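Local coordinates for capsular polysaccharide export system protein KpsC (Thermosulfurimonas dismutans, PDB 6MGD) that is a beta(2,7) Kdo transferase that probably uses CMP-Kdo to help build the glycolipid carrying Gram-negative capsules, at residues 152-157 with 235-240; 191-196 with 220-225. All coordinates share one frame; numbering follows the deposited sequence.

Contact 1 (152-157 with 235-240)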
ATOM      1  N   ASP A 152     -27.637  16.376  -8.306  1.00 85.57           N
ATOM      2  CA  ASP A 152     -28.345  15.742  -7.203  1.00 84.67           C
ATOM      3  C   ASP A 152     -27.926  14.294  -6.985  1.00 80.67           C
ATOM      4  O   ASP A 152     -28.310  13.700  -5.971  1.00 79.59           O
ATOM      5  CB  ASP A 152     -29.856  15.802  -7.448  1.00 87.12           C
ATOM      6  CG  ASP A 152     -30.252  15.200  -8.784  1.00 86.78           C
ATOM      7  OD1 ASP A 152     -29.424  15.226  -9.719  1.00 85.95           O
ATOM      8  OD2 ASP A 152     -31.390  14.698  -8.899  1.00 87.49           O
ATOM      9  N   LYS A 153     -27.157  13.716  -7.904  1.00 78.64           N
ATOM     10  CA  LYS A 153     -26.732  12.332  -7.790  1.00 75.03           C
ATOM     11  C   LYS A 153     -25.562  12.207  -6.818  1.00 73.37           C
ATOM     12  O   LYS A 153     -24.831  13.165  -6.552  1.00 75.47           O
ATOM     13  CB  LYS A 153     -26.331  11.782  -9.159  1.00 73.86           C
ATOM     14  CG  LYS A 153     -27.329  12.080 -10.262  1.00 76.19           C
ATOM     15  CD  LYS A 153     -26.696  11.927 -11.635  1.00 75.76           C
ATOM     16  CE  LYS A 153     -27.603  12.483 -12.720  1.00 79.22           C
ATOM     17  NZ  LYS A 153     -26.930  12.509 -14.048  1.00 79.50           N
ATOM     18  N   LYS A 154     -25.390  11.000  -6.286  1.00 74.04           N
ATOM     19  CA  LYS A 154     -24.267  10.730  -5.399  1.00 72.84           C
ATOM     20  C   LYS A 154     -22.964  10.747  -6.188  1.00 71.34           C
ATOM     21  O   LYS A 154     -22.856  10.122  -7.246  1.00 66.65           O
ATOM     22  CB  LYS A 154     -24.451   9.383  -4.699  1.00 71.49           C
ATOM     23  CG  LYS A 154     -23.354   9.053  -3.700  1.00 71.09           C
ATOM     24  CD  LYS A 154     -23.813   8.017  -2.684  1.00 69.67           C
ATOM     25  CE  LYS A 154     -24.052   6.662  -3.323  1.00 67.98           C
ATOM     26  NZ  LYS A 154     -24.422   5.639  -2.305  1.00 66.81           N
ATOM     27  N   ILE A 155     -21.977  11.474  -5.676  1.00 71.65           N
ATOM     28  CA  ILE A 155     -20.683  11.615  -6.337  1.00 71.41           C
ATOM     29  C   ILE A 155     -19.806  10.430  -5.947  1.00 68.24           C
ATOM     30  O   ILE A 155     -19.481  10.249  -4.768  1.00 68.27           O
ATOM     31  CB  ILE A 155     -20.008  12.946  -5.967  1.00 75.35           C
ATOM     32  CG1 ILE A 155     -20.930  14.124  -6.292  1.00 79.95           C
ATOM     33  CG2 ILE A 155     -18.688  13.101  -6.711  1.00 73.08           C
ATOM     34  CD1 ILE A 155     -21.222  14.282  -7.769  1.00 73.93           C
ATOM     35  N   ILE A 156     -19.421   9.626  -6.938  1.00 65.94           N
ATOM     36  CA  ILE A 156     -18.517   8.495  -6.750  1.00 62.35           C
ATOM     37  C   ILE A 156     -17.250   8.750  -7.563  1.00 62.45           C
ATOM     38  O   ILE A 156     -17.329   9.166  -8.724  1.00 62.37           O
ATOM     39  CB  ILE A 156     -19.181   7.163  -7.153  1.00 60.18           C
ATOM     40  CG1 ILE A 156     -20.306   6.798  -6.183  1.00 59.88           C
ATOM     41  CG2 ILE A 156     -18.157   6.036  -7.196  1.00 56.66           C
ATOM     42  CD1 ILE A 156     -20.898   5.411  -6.421  1.00 57.75           C
ATOM     43  N   VAL A 157     -16.088   8.521  -6.945  1.00 59.97           N
ATOM     44  CA  VAL A 157     -14.791   8.674  -7.596  1.00 62.14           C
ATOM     45  C   VAL A 157     -14.122   7.308  -7.667  1.00 62.62           C
ATOM     46  O   VAL A 157     -14.186   6.521  -6.716  1.00 56.35           O
ATOM     47  CB  VAL A 157     -13.887   9.689  -6.860  1.00 64.75           C
ATOM     48  CG1 VAL A 157     -13.557   9.212  -5.452  1.00 64.75           C
ATOM     49  CG2 VAL A 157     -12.606   9.963  -7.647  1.00 65.71           C
ATOM     50  N   TYR A 235     -14.311  16.445  -2.813  1.00 86.24           N
ATOM     51  CA  TYR A 235     -15.543  16.676  -3.556  1.00 86.48           C
ATOM     52  C   TYR A 235     -16.379  15.413  -3.729  1.00 81.68           C
ATOM     53  O   TYR A 235     -17.498  15.500  -4.244  1.00 82.21           O
ATOM     54  CB  TYR A 235     -15.225  17.269  -4.932  1.00 89.60           C
ATOM     55  CG  TYR A 235     -14.517  18.605  -4.880  1.00 94.76           C
ATOM     56  CD1 TYR A 235     -13.646  18.993  -5.891  1.00 97.65           C
ATOM     57  CD2 TYR A 235     -14.721  19.481  -3.820  1.00 96.77           C
ATOM     58  CE1 TYR A 235     -12.995  20.213  -5.847  1.00102.92           C
ATOM     59  CE2 TYR A 235     -14.076  20.702  -3.767  1.00102.22           C
ATOM     60  CZ  TYR A 235     -13.216  21.063  -4.782  1.00105.90           C
ATOM     61  OH  TYR A 235     -12.572  22.279  -4.733  1.00112.21           O
ATOM     62  N   ALA A 236     -15.876  14.256  -3.310  1.00 79.97           N
ATOM     63  CA  ALA A 236     -16.564  12.989  -3.506  1.00 77.21           C
ATOM     64  C   ALA A 236     -17.372  12.607  -2.273  1.00 74.44           C
ATOM     65  O   ALA A 236     -16.988  12.898  -1.137  1.00 73.25           O
ATOM     66  CB  ALA A 236     -15.568  11.874  -3.834  1.00 75.09           C
ATOM     67  N   ASP A 237     -18.508  11.947  -2.516  1.00 71.67           N
ATOM     68  CA  ASP A 237     -19.295  11.369  -1.432  1.00 70.05           C
ATOM     69  C   ASP A 237     -18.737  10.016  -1.006  1.00 65.84           C
ATOM     70  O   ASP A 237     -18.650   9.730   0.193  1.00 64.45           O
ATOM     71  CB  ASP A 237     -20.757  11.230  -1.860  1.00 70.90           C
ATOM     72  CG  ASP A 237     -21.437  12.570  -2.061  1.00 73.67           C
ATOM     73  OD1 ASP A 237     -21.348  13.426  -1.155  1.00 74.72           O
ATOM     74  OD2 ASP A 237     -22.057  12.769  -3.128  1.00 74.32           O
ATOM     75  N   GLU A 238     -18.362   9.178  -1.973  1.00 64.57           N
ATOM     76  CA  GLU A 238     -17.789   7.867  -1.708  1.00 61.56           C
ATOM     77  C   GLU A 238     -16.659   7.606  -2.695  1.00 60.35           C
ATOM     78  O   GLU A 238     -16.666   8.118  -3.820  1.00 61.70           O
ATOM     79  CB  GLU A 238     -18.841   6.752  -1.812  1.00 62.02           C
ATOM     80  CG  GLU A 238     -20.011   6.887  -0.848  1.00 63.90           C
ATOM     81  CD  GLU A 238     -21.060   5.804  -1.043  1.00 65.42           C
ATOM     82  OE1 GLU A 238     -20.929   5.008  -1.997  1.00 65.39           O
ATOM     83  OE2 GLU A 238     -22.016   5.749  -0.241  1.00 66.32           O
ATOM     84  N   VAL A 239     -15.689   6.799  -2.268  1.00 58.82           N
ATOM     85  CA  VAL A 239     -14.542   6.423  -3.090  1.00 58.59           C
ATOM     86  C   VAL A 239     -14.614   4.922  -3.354  1.00 54.59           C
ATOM     87  O   VAL A 239     -14.656   4.122  -2.411  1.00 51.07           O
ATOM     88  CB  VAL A 239     -13.214   6.796  -2.413  1.00 58.63           C
ATOM     89  CG1 VAL A 239     -12.046   6.538  -3.354  1.00 60.11           C
ATOM     90  CG2 VAL A 239     -13.235   8.245  -1.965  1.00 62.99           C
ATOM     91  N   HIS A 240     -14.622   4.534  -4.627  1.00 54.19           N
ATOM     92  CA  HIS A 240     -14.718   3.131  -5.020  1.00 54.00           C
ATOM     93  C   HIS A 240     -13.433   2.721  -5.727  1.00 54.09           C
ATOM     94  O   HIS A 240     -13.117   3.243  -6.802  1.00 54.10           O
ATOM     95  CB  HIS A 240     -15.936   2.889  -5.914  1.00 54.27           C
ATOM     96  CG  HIS A 240     -17.246   3.056  -5.206  1.00 54.28           C
ATOM     97  ND1 HIS A 240     -18.337   2.252  -5.458  1.00 54.18           N
ATOM     98  CD2 HIS A 240     -17.641   3.938  -4.255  1.00 54.13           C
ATOM     99  CE1 HIS A 240     -19.345   2.630  -4.692  1.00 53.77           C
ATOM    100  NE2 HIS A 240     -18.949   3.649  -3.952  1.00 53.52           N
TER

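Contact 2 (191-196 with 220-225)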
ATOM      1  N   ASN A 191     -27.434   5.138 -10.606  1.00 73.20           N
ATOM      2  CA  ASN A 191     -27.780   6.545 -10.773  1.00 73.01           C
ATOM      3  C   ASN A 191     -26.712   7.509 -10.280  1.00 79.82           C
ATOM      4  O   ASN A 191     -26.859   8.721 -10.479  1.00 83.36           O
ATOM      5  CB  ASN A 191     -29.096   6.854 -10.046  1.00 77.05           C
ATOM      6  CG  ASN A 191     -30.238   5.976 -10.508  1.00 80.05           C
ATOM      7  OD1 ASN A 191     -30.701   5.105  -9.772  1.00 80.00           O
ATOM      8  ND2 ASN A 191     -30.703   6.203 -11.732  1.00 83.29           N
ATOM      9  N   ALA A 192     -25.652   7.018  -9.647  1.00 78.14           N
ATOM     10  CA  ALA A 192     -24.637   7.902  -9.095  1.00 72.09           C
ATOM     11  C   ALA A 192     -23.825   8.559 -10.209  1.00 69.99           C
ATOM     12  O   ALA A 192     -23.758   8.073 -11.341  1.00 68.69           O
ATOM     13  CB  ALA A 192     -23.712   7.130  -8.153  1.00 64.11           C
ATOM     14  N   TYR A 193     -23.206   9.689  -9.872  1.00 71.01           N
ATOM     15  CA  TYR A 193     -22.294  10.374 -10.780  1.00 72.15           C
ATOM     16  C   TYR A 193     -20.903   9.784 -10.581  1.00 68.39           C
ATOM     17  O   TYR A 193     -20.274   9.992  -9.538  1.00 67.32           O
ATOM     18  CB  TYR A 193     -22.297  11.882 -10.535  1.00 75.83           C
ATOM     19  CG  TYR A 193     -21.527  12.672 -11.574  1.00 76.81           C
ATOM     20  CD1 TYR A 193     -20.146  12.804 -11.495  1.00 74.01           C
ATOM     21  CD2 TYR A 193     -22.182  13.284 -12.636  1.00 76.23           C
ATOM     22  CE1 TYR A 193     -19.438  13.517 -12.443  1.00 75.74           C
ATOM     23  CE2 TYR A 193     -21.483  14.005 -13.588  1.00 83.95           C
ATOM     24  CZ  TYR A 193     -20.111  14.118 -13.485  1.00 80.94           C
ATOM     25  OH  TYR A 193     -19.407  14.833 -14.429  1.00 83.39           O
ATOM     26  N   ILE A 194     -20.425   9.049 -11.578  1.00 70.61           N
ATOM     27  CA  ILE A 194     -19.140   8.366 -11.507  1.00 68.50           C
ATOM     28  C   ILE A 194     -18.129   9.162 -12.319  1.00 72.05           C
ATOM     29  O   ILE A 194     -18.340   9.419 -13.510  1.00 74.77           O
ATOM     30  CB  ILE A 194     -19.243   6.920 -12.018  1.00 66.63           C
ATOM     31  CG1 ILE A 194     -20.299   6.152 -11.221  1.00 67.35           C
ATOM     32  CG2 ILE A 194     -17.890   6.231 -11.927  1.00 63.48           C
ATOM     33  CD1 ILE A 194     -20.490   4.724 -11.673  1.00 66.92           C
ATOM     34  N   VAL A 195     -17.037   9.557 -11.673  1.00 70.57           N
ATOM     35  CA  VAL A 195     -15.927  10.235 -12.328  1.00 73.68           C
ATOM     36  C   VAL A 195     -14.702   9.339 -12.204  1.00 70.09           C
ATOM     37  O   VAL A 195     -14.317   8.953 -11.093  1.00 67.30           O
ATOM     38  CB  VAL A 195     -15.668  11.628 -11.729  1.00 76.99           C
ATOM     39  CG1 VAL A 195     -15.763  11.592 -10.213  1.00 74.32           C
ATOM     40  CG2 VAL A 195     -14.312  12.146 -12.162  1.00 79.34           C
ATOM     41  N   TYR A 196     -14.102   8.997 -13.340  1.00 73.09           N
ATOM     42  CA  TYR A 196     -12.957   8.098 -13.382  1.00 71.11           C
ATOM     43  C   TYR A 196     -11.676   8.915 -13.463  1.00 73.87           C
ATOM     44  O   TYR A 196     -11.471   9.667 -14.423  1.00 77.46           O
ATOM     45  CB  TYR A 196     -13.055   7.140 -14.568  1.00 70.78           C
ATOM     46  CG  TYR A 196     -11.848   6.242 -14.732  1.00 68.05           C
ATOM     47  CD1 TYR A 196     -11.544   5.274 -13.784  1.00 64.27           C
ATOM     48  CD2 TYR A 196     -11.021   6.354 -15.842  1.00 69.90           C
ATOM     49  CE1 TYR A 196     -10.447   4.446 -13.932  1.00 62.32           C
ATOM     50  CE2 TYR A 196      -9.921   5.530 -16.000  1.00 68.68           C
ATOM     51  CZ  TYR A 196      -9.640   4.579 -15.040  1.00 64.52           C
ATOM     52  OH  TYR A 196      -8.546   3.756 -15.190  1.00 62.96           O
ATOM     53  N   CYS A 220     -18.696   5.432 -16.863  1.00 76.03           N
ATOM     54  CA  CYS A 220     -18.413   6.591 -16.033  1.00 74.25           C
ATOM     55  C   CYS A 220     -18.905   7.852 -16.732  1.00 77.74           C
ATOM     56  O   CYS A 220     -18.894   7.945 -17.964  1.00 79.24           O
ATOM     57  CB  CYS A 220     -16.916   6.710 -15.731  1.00 71.82           C
ATOM     58  SG  CYS A 220     -15.900   7.147 -17.160  1.00 74.56           S
ATOM     59  N   ASP A 221     -19.340   8.826 -15.933  1.00 75.71           N
ATOM     60  CA  ASP A 221     -19.924  10.039 -16.495  1.00 79.68           C
ATOM     61  C   ASP A 221     -18.856  10.939 -17.107  1.00 82.00           C
ATOM     62  O   ASP A 221     -18.967  11.345 -18.269  1.00 85.77           O
ATOM     63  CB  ASP A 221     -20.717  10.777 -15.418  1.00 79.86           C
ATOM     64  CG  ASP A 221     -21.935   9.996 -14.967  1.00 77.70           C
ATOM     65  OD1 ASP A 221     -22.868   9.831 -15.780  1.00 79.17           O
ATOM     66  OD2 ASP A 221     -21.947   9.523 -13.812  1.00 74.35           O
ATOM     67  N   GLU A 222     -17.812  11.260 -16.348  1.00 80.18           N
ATOM     68  CA  GLU A 222     -16.694  12.036 -16.863  1.00 83.29           C
ATOM     69  C   GLU A 222     -15.388  11.360 -16.470  1.00 80.96           C
ATOM     70  O   GLU A 222     -15.351  10.474 -15.613  1.00 78.28           O
ATOM     71  CB  GLU A 222     -16.729  13.489 -16.359  1.00 86.88           C
ATOM     72  CG  GLU A 222     -15.946  13.744 -15.079  1.00 86.84           C
ATOM     73  CD  GLU A 222     -15.810  15.227 -14.767  1.00 91.30           C
ATOM     74  OE1 GLU A 222     -16.396  15.684 -13.764  1.00 90.51           O
ATOM     75  OE2 GLU A 222     -15.126  15.936 -15.536  1.00 95.35           O
ATOM     76  N   ILE A 223     -14.306  11.785 -17.119  1.00 83.09           N
ATOM     77  CA  ILE A 223     -12.975  11.227 -16.903  1.00 82.38           C
ATOM     78  C   ILE A 223     -12.088  12.376 -16.443  1.00 86.29           C
ATOM     79  O   ILE A 223     -11.662  13.203 -17.257  1.00 91.43           O
ATOM     80  CB  ILE A 223     -12.420  10.552 -18.163  1.00 83.51           C
ATOM     81  CG1 ILE A 223     -13.297   9.355 -18.544  1.00 80.84           C
ATOM     82  CG2 ILE A 223     -10.971  10.115 -17.962  1.00 83.64           C
ATOM     83  CD1 ILE A 223     -12.821   8.576 -19.763  1.00 82.03           C
ATOM     84  N   CYS A 224     -11.814  12.443 -15.140  1.00 86.24           N
ATOM     85  CA  CYS A 224     -11.003  13.520 -14.571  1.00 89.98           C
ATOM     86  C   CYS A 224      -9.537  13.220 -14.844  1.00 92.16           C
ATOM     87  O   CYS A 224      -8.874  12.540 -14.059  1.00 89.40           O
ATOM     88  CB  CYS A 224     -11.259  13.667 -13.075  1.00 87.79           C
ATOM     89  SG  CYS A 224     -10.762  15.264 -12.376  1.00 92.55           S
ATOM     90  N   VAL A 225      -9.024  13.753 -15.953  1.00 92.98           N
ATOM     91  CA  VAL A 225      -7.667  13.444 -16.380  1.00 95.77           C
ATOM     92  C   VAL A 225      -6.606  14.184 -15.573  1.00 99.09           C
ATOM     93  O   VAL A 225      -5.452  13.743 -15.537  1.00 99.51           O
ATOM     94  CB  VAL A 225      -7.503  13.730 -17.880  1.00 99.50           C
ATOM     95  CG1 VAL A 225      -7.904  12.503 -18.689  1.00 96.09           C
ATOM     96  CG2 VAL A 225      -8.365  14.919 -18.284  1.00103.58           C
TER

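Contact 1 (152-157 with 235-240)
Tyr235 meets 152-157 through its backbone: the carbonyl oxygen of Tyr235 lies 3.6 Å from CG2 of Ile155, the branch that also runs over CA of Ala236. The methyl of Ala236 then turns to Val157, with CB of Ala236 3.7 Å from Val157 CG1.

Asp237 grips the start of the neighbouring strand twice. Its carboxylate reaches back so that OD2 of Asp237 accepts from N of Ile155 on the anti lone pair, 2.9 Å between the two atoms and nearly straight (169°). Its own N-H goes to the carbonyl of Ile155, tilted out of the carbonyl plane, and Glu238 N shares that oxygen from nearly along the C=O axis. Two donors thus hold one acceptor just where the pairing begins.

From here the chains run as parallel strands, the central neighbours of a six-stranded parallel sheet in a Rossmann-like domain, consistent with the GT-B clan. Val157 N donates to Glu238 O. The Glu238 side chain, extended beyond CG, lies across Lys154, and NZ of Lys154 comes to OE2 of Glu238 at 3.2 Å from above the carboxylate plane, a salt bridge. Lys154 gets there because its chain bends at chi3 (67°). The other oxygen of Glu238, OE1, faces His240.

Val239 lies beside Val157, both pointing the same way, with CG2 of Val239 3.6 Å from CG1 of Val157.

His240 closes the register, N of His240 donating to O of Val157 at 2.9 Å. NE2 of His240 gives a straight bond to OE1 of Glu238 in the ring plane, while ND1 bonds the hydroxyl of Tyr260, which should fix the rotation of the ring. Ile156 lies over one face of that imidazole, its CG2 3.8 Å from the ring centroid.

Contact 2 (191-196 with 220-225)
Tyr193 lays its ring over the CB of Asp221, which sits 3.9 Å from the centroid of the Tyr193 ring, a CH-pi contact displaced toward the rim. Ring and carboxylate planes are only 22° apart. With CG of Tyr193 anti to its N (chi1 -172°), the ring swings across to 220-225, and its hydroxyl ends 3.2 Å from OE1 of Glu222, donating from above the carboxylate plane; that carboxylate stands almost upright to the ring. An isoleucine in place of Tyr193 would probably leave the Glu222 carboxylate without this donor and uncover the CB of Asp221.

Beneath the ring, N of Ile194 lies 2.7 Å from OD2 of Asp221, which accepts on its anti lone pair. Asp221 N returns a bond to Ile194 O, also 2.7 Å, and Glu222 N adds a weak one. Asp221 thus clasps both polar backbone atoms of Ile194. Tyr196 N donates to Glu222 O at 3.0 Å, whereas the following bond, Cys224 N to Tyr196 O, is weak, in keeping with a short, loosely paired edge strand.

The aliphatic part of Glu222 runs beside Val195, pointing the same way, and CG2 of Val195 reaches Cys224 CB at 3.5 Å. On the other face, Ile194 CG2 packs on Cys220 CB, and SG of Cys220 rests 3.8 Å from CB of Tyr196.

Strand 222-223 is outermost in the parallel sheet, and strand 193-197 lies between it and strand 155-159. Helix 178-188, in the beta-alpha-beta connection from 155-159 to 193-197, covers the face bearing Ile194 and Tyr196, through Val185 and Leu182 among others; its Arg186 bonds Ala192 O and makes a weak, long ion pair with Asp221, while Tyr193 packs against Ile155 and Pro149.

Overall arrangement
The two contacts belong to one parallel sheet, with centres about 9 Å apart, and follow one another across it: 222-223, 193-197, 155-159, then 238-241. Contact 2 joins the pair at one edge of the sheet, contact 1 the central pair, and the seam between them is closed by Lys154 O with Tyr193 N and Ile156 N with Tyr193 O, both probable hydrogen bonds. Along the chain, 152-157 comes first and 235-240 last, with both segments of contact 2 in between. The chain thus builds outward from strand 155-159 to the edge, then returns to its other side, the strand-order reversal of Rossmann-like domains, consistent with a GT-B glycosyltransferase.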